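PDB 6TRI: MOR from Lactococcus phage TP901-1, which probably acts as the lytic-side regulator of the phage's genetic switch, a small all-helical protein of the helix-turn-helix class thought to counteract the CI repressor. Local coordinates for residues 20-23 with 24-28; 31-34 with 35-39. All coordinates share one frame; numbering follows the deposited sequence.

Interaction 1. Residues 20-23 with 24-28; sequences TQYN and FAIAM
Thr20 opens helix 21-28 and touches the second half of that helix through its carbonyl, Thr20 O accepting from Phe24 N at 3.1 Å. The helix leads into helix 32-39 across a short turn, and the pair reads as the helix-turn-helix unit expected of this family. Thr20 is a textbook N-cap: with its hydroxyl beside the carbonyl carbon and the backbone N (chi1 70°), Thr20 OG1 accepts from Asn23 N over 2.9 Å, a nearly straight bond (167°) that occupies a first-turn N-H having no earlier helical carbonyl to meet. The side chain of Gln21 packs on Glu32 and Ser36 of helix 32-39, and the residue takes part here by its backbone: Ala25 N reaches Gln21 O at 2.8 Å, and the methyl of Ala25 rests between Tyr22 O and Gln21 O, nearer the former. Tyr22 carries the side-chain part of the contact. Its ring is anti to the backbone N and stands out from the helix, where Ile26 comes at it from one turn later. Ile26 CG1 lies over one face, 4.1 Å from the ring centroid and displaced toward the rim, a CH-pi contact; its terminal CD1 goes on to the phenolic end, 3.8 Å from Tyr22 CZ. Beneath them Tyr22 O takes the N-H of Ile26 at 3.0 Å, so backbone and side chains join the same two residues. Asn23 closes the turn by accepting from Ala27 N, while Asn23 ND2 reaches back to Cys18 O and ties the preceding loop to the helix. On the inner side, Phe24 packs on Leu57 and Met28 on Ala53 of helix 47-57. There Met28 CG lies over one face of the Phe24 ring, 3.5 Å above its plane.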
loop_
_atom_site.group_PDB
_atom_site.type_symbol
_atom_site.label_atom_id
_atom_site.label_comp_id
_atom_site.label_asym_id
_atom_site.label_seq_id
_atom_site.Cartn_x
_atom_site.Cartn_y
_atom_site.Cartn_z
ATOM N N THR B 20 5.458 18.662 -13.752
ATOM C CA THR B 20 6.035 19.022 -12.463
ATOM C C THR B 20 5.373 18.265 -11.320
ATOM O O THR B 20 4.275 17.721 -11.465
ATOM C CB THR B 20 5.910 20.530 -12.182
ATOM O OG1 THR B 20 4.535 20.858 -11.943
ATOM C CG2 THR B 20 6.429 21.343 -13.355
ATOM N N GLN B 21 6.055 18.234 -10.182
ATOM C CA GLN B 21 5.499 17.680 -8.957
ATOM C C GLN B 21 4.266 18.475 -8.535
ATOM O O GLN B 21 3.308 17.922 -7.993
ATOM C CB GLN B 21 6.558 17.690 -7.853
ATOM C CG GLN B 21 6.038 17.417 -6.460
ATOM C CD GLN B 21 7.122 17.541 -5.412
ATOM O OE1 GLN B 21 7.029 18.361 -4.499
ATOM N NE2 GLN B 21 8.162 16.724 -5.537
ATOM N N TYR B 22 4.298 19.778 -8.798
ATOM C CA TYR B 22 3.175 20.654 -8.492
ATOM C C TYR B 22 1.932 20.246 -9.275
ATOM O O TYR B 22 0.845 20.134 -8.707
ATOM C CB TYR B 22 3.535 22.111 -8.791
ATOM C CG TYR B 22 2.377 23.069 -8.628
ATOM C CD1 TYR B 22 1.965 23.481 -7.367
ATOM C CD2 TYR B 22 1.696 23.564 -9.734
ATOM C CE1 TYR B 22 0.908 24.358 -7.212
ATOM C CE2 TYR B 22 0.637 24.440 -9.587
ATOM C CZ TYR B 22 0.248 24.834 -8.324
ATOM O OH TYR B 22 -0.806 25.708 -8.172
ATOM N N ASN B 23 2.100 20.034 -10.577
ATOM C CA ASN B 23 1.011 19.564 -11.427
ATOM C C ASN B 23 0.430 18.258 -10.910
ATOM O O ASN B 23 -0.785 18.069 -10.896
ATOM C CB ASN B 23 1.486 19.376 -12.866
ATOM C CG ASN B 23 1.689 20.689 -13.590
ATOM O OD1 ASN B 23 1.083 21.703 -13.245
ATOM N ND2 ASN B 23 2.542 20.677 -14.609
ATOM N N PHE B 24 1.313 17.362 -10.484
ATOM C CA PHE B 24 0.896 16.085 -9.929
ATOM C C PHE B 24 0.092 16.290 -8.650
ATOM O O PHE B 24 -0.928 15.634 -8.438
ATOM C CB PHE B 24 2.112 15.198 -9.661
ATOM C CG PHE B 24 1.767 13.862 -9.075
ATOM C CD1 PHE B 24 0.910 13.001 -9.740
ATOM C CD2 PHE B 24 2.304 13.461 -7.864
ATOM C CE1 PHE B 24 0.590 11.768 -9.204
ATOM C CE2 PHE B 24 1.990 12.227 -7.324
ATOM C CZ PHE B 24 1.131 11.380 -7.996
ATOM N N ALA B 25 0.555 17.211 -7.810
ATOM C CA ALA B 25 -0.124 17.539 -6.559
ATOM C C ALA B 25 -1.565 17.970 -6.806
ATOM O O ALA B 25 -2.492 17.455 -6.180
ATOM C CB ALA B 25 0.630 18.630 -5.822
ATOM N N ILE B 26 -1.740 18.917 -7.722
ATOM C CA ILE B 26 -3.063 19.402 -8.099
ATOM C C ILE B 26 -3.953 18.268 -8.606
ATOM O O ILE B 26 -5.135 18.197 -8.269
ATOM C CB ILE B 26 -2.970 20.496 -9.184
ATOM C CG1 ILE B 26 -2.050 21.629 -8.722
ATOM C CG2 ILE B 26 -4.352 21.028 -9.534
ATOM C CD1 ILE B 26 -2.485 22.286 -7.432
ATOM N N ALA B 27 -3.374 17.378 -9.407
ATOM C CA ALA B 27 -4.109 16.244 -9.961
ATOM C C ALA B 27 -4.518 15.254 -8.871
ATOM O O ALA B 27 -5.532 14.565 -8.991
ATOM C CB ALA B 27 -3.273 15.545 -11.032
ATOM N N MET B 28 -3.724 15.193 -7.807
ATOM C CA MET B 28 -3.992 14.292 -6.691
ATOM C C MET B 28 -4.935 14.917 -5.668
ATOM O O MET B 28 -5.478 14.223 -4.808
ATOM C CB MET B 28 -2.683 13.896 -6.011
ATOM C CG MET B 28 -1.791 13.016 -6.861
ATOM S SD MET B 28 -2.388 11.323 -6.868
ATOM C CE MET B 28 -2.297 10.958 -5.119
#

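Interaction 2. Residues 31-34 with 35-39; sequences SERT and VSLKL
Among the flat groups, the peptide carbonyls of residues 31 to 34 are what the following turn leans on; no aromatic ring takes part. Leu37 CG presses on Arg33 O at 3.2 Å, and Lys38 CG lies against Thr34 O at 3.3 Å, each chain starting beside its own backbone N. The same oxygens accept the i+4 N-H groups, Leu37 N on Arg33 O at 3.0 Å and, less straight, Lys38 N on Thr34 O (138°). These residues make up helix 32-39 with its cap, which, as the second helix of the presumed helix-turn-helix, probably corresponds to the recognition helix. Ser31 is the N-cap. Ser31 OG receives Thr34 N at a long 3.3 Å and also bonds to Thr34 OG1, so one hydroxyl gathers both the backbone and the side chain of the third helical residue. Among the backbone bonds, Ser31 O accepts from Val35 N and is also met by Val35 CG2, while Glu32 O and Ser36 N form a short bond of 2.7 Å. Thr34 and Lys38 run side by side in the same direction. Thr34 CG2, anti to the backbone N, rests 3.5 Å from Lys38 CE; the lysine chain, extended up to its CD-CE bond, turns about that bond (chi4 -64°), which directs NZ to Glu49 OE1, in a salt bridge, and to Thr44 O. Arg33 meets Leu37 only loosely through its CG, and its side chain lies close to a bound sulfate that probably came from the crystallisation liquor. The chemistry implies a division of labour along one side chain: the methylenes of Lys38 pack against Thr34, and, in a residue that is buried overall, its ammonium group is satisfied by a carboxylate and a carbonyl.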
loop_
_atom_site.group_PDB
_atom_site.type_symbol
_atom_site.label_atom_id
_atom_site.label_comp_id
_atom_site.label_asym_id
_atom_site.label_seq_id
_atom_site.Cartn_x
_atom_site.Cartn_y
_atom_site.Cartn_z
ATOM N N SER B 31 -1.644 19.123 -1.402
ATOM C CA SER B 31 -0.687 20.221 -1.422
ATOM C C SER B 31 0.648 19.683 -1.919
ATOM O O SER B 31 0.917 18.486 -1.807
ATOM C CB SER B 31 -0.535 20.857 -0.039
ATOM O OG SER B 31 -0.001 19.936 0.896
ATOM N N GLU B 32 1.479 20.560 -2.472
ATOM C CA GLU B 32 2.753 20.124 -3.022
ATOM C C GLU B 32 3.703 19.691 -1.912
ATOM O O GLU B 32 4.479 18.748 -2.084
ATOM C CB GLU B 32 3.394 21.225 -3.865
ATOM C CG GLU B 32 4.613 20.745 -4.635
ATOM C CD GLU B 32 5.276 21.844 -5.430
ATOM O OE1 GLU B 32 6.267 21.552 -6.132
ATOM O OE2 GLU B 32 4.808 23.000 -5.354
ATOM N N ARG B 33 3.635 20.374 -0.771
ATOM C CA ARG B 33 4.452 20.006 0.382
ATOM C C ARG B 33 4.104 18.601 0.861
ATOM O O ARG B 33 4.973 17.844 1.291
ATOM C CB ARG B 33 4.272 21.004 1.524
ATOM C CG ARG B 33 5.086 20.658 2.759
ATOM C CD ARG B 33 4.596 21.418 3.972
ATOM N NE ARG B 33 4.766 22.859 3.827
ATOM C CZ ARG B 33 4.112 23.759 4.553
ATOM N NH1 ARG B 33 3.235 23.361 5.466
ATOM N NH2 ARG B 33 4.325 25.053 4.361
ATOM N N THR B 34 2.823 18.261 0.787
ATOM C CA THR B 34 2.368 16.925 1.136
ATOM C C THR B 34 2.966 15.902 0.174
ATOM O O THR B 34 3.472 14.859 0.591
ATOM C CB THR B 34 0.833 16.834 1.106
ATOM O OG1 THR B 34 0.282 17.726 2.083
ATOM C CG2 THR B 34 0.376 15.424 1.408
ATOM N N VAL B 35 2.917 16.220 -1.115
ATOM C CA VAL B 35 3.454 15.345 -2.149
ATOM C C VAL B 35 4.969 15.224 -2.024
ATOM O O VAL B 35 5.531 14.136 -2.159
ATOM C CB VAL B 35 3.092 15.857 -3.552
ATOM C CG1 VAL B 35 3.715 14.979 -4.620
ATOM C CG2 VAL B 35 1.584 15.895 -3.713
ATOM N N SER B 36 5.624 16.347 -1.749
ATOM C CA SER B 36 7.070 16.366 -1.568
ATOM C C SER B 36 7.530 15.454 -0.433
ATOM O O SER B 36 8.491 14.700 -0.585
ATOM C CB SER B 36 7.552 17.790 -1.304
ATOM O OG SER B 36 8.916 17.785 -0.927
ATOM N N LEU B 37 6.842 15.527 0.702
ATOM C CA LEU B 37 7.197 14.720 1.867
ATOM C C LEU B 37 6.984 13.228 1.616
ATOM O O LEU B 37 7.646 12.387 2.222
ATOM C CB LEU B 37 6.388 15.160 3.091
ATOM C CG LEU B 37 6.649 16.555 3.661
ATOM C CD1 LEU B 37 5.652 16.859 4.761
ATOM C CD2 LEU B 37 8.069 16.662 4.184
ATOM N N LYS B 38 6.056 12.901 0.724
ATOM C CA LYS B 38 5.777 11.503 0.417
ATOM C C LYS B 38 6.756 10.952 -0.614
ATOM O O LYS B 38 7.221 9.820 -0.491
ATOM C CB LYS B 38 4.337 11.343 -0.070
ATOM C CG LYS B 38 3.319 11.559 1.033
ATOM C CD LYS B 38 1.903 11.620 0.499
ATOM C CE LYS B 38 0.925 11.940 1.618
ATOM N NZ LYS B 38 0.881 10.870 2.650
ATOM N N LEU B 39 7.080 11.759 -1.619
ATOM C CA LEU B 39 8.035 11.346 -2.642
ATOM C C LEU B 39 9.448 11.290 -2.079
ATOM O O LEU B 39 10.335 10.666 -2.662
ATOM C CB LEU B 39 7.986 12.290 -3.843
ATOM C CG LEU B 39 6.681 12.285 -4.637
ATOM C CD1 LEU B 39 6.747 13.277 -5.788
ATOM C CD2 LEU B 39 6.387 10.889 -5.149
#

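Interactions 1 and 2 show one scheme used twice: a hydroxyl N-cap, a run of i+4 bonds, and a leading side-chain pair across the turn. They belong to the two consecutive helices of the presumed helix-turn-helix, which meet where Ala25 CB packs 3.6 Å from Val35 CG2, on the buried side of both. At the edge of that interface Gln21 OE1 lies 3.3 Å from Ser36 CB. Both contacts are only partly buried, but their side-chain pairs differ: residues 20-28 place an aromatic-aliphatic pair on the exposed side, whereas residues 31-39 pack a lysine stem on Thr34 while its ammonium group forms a salt bridge with Glu49 of helix 47-57.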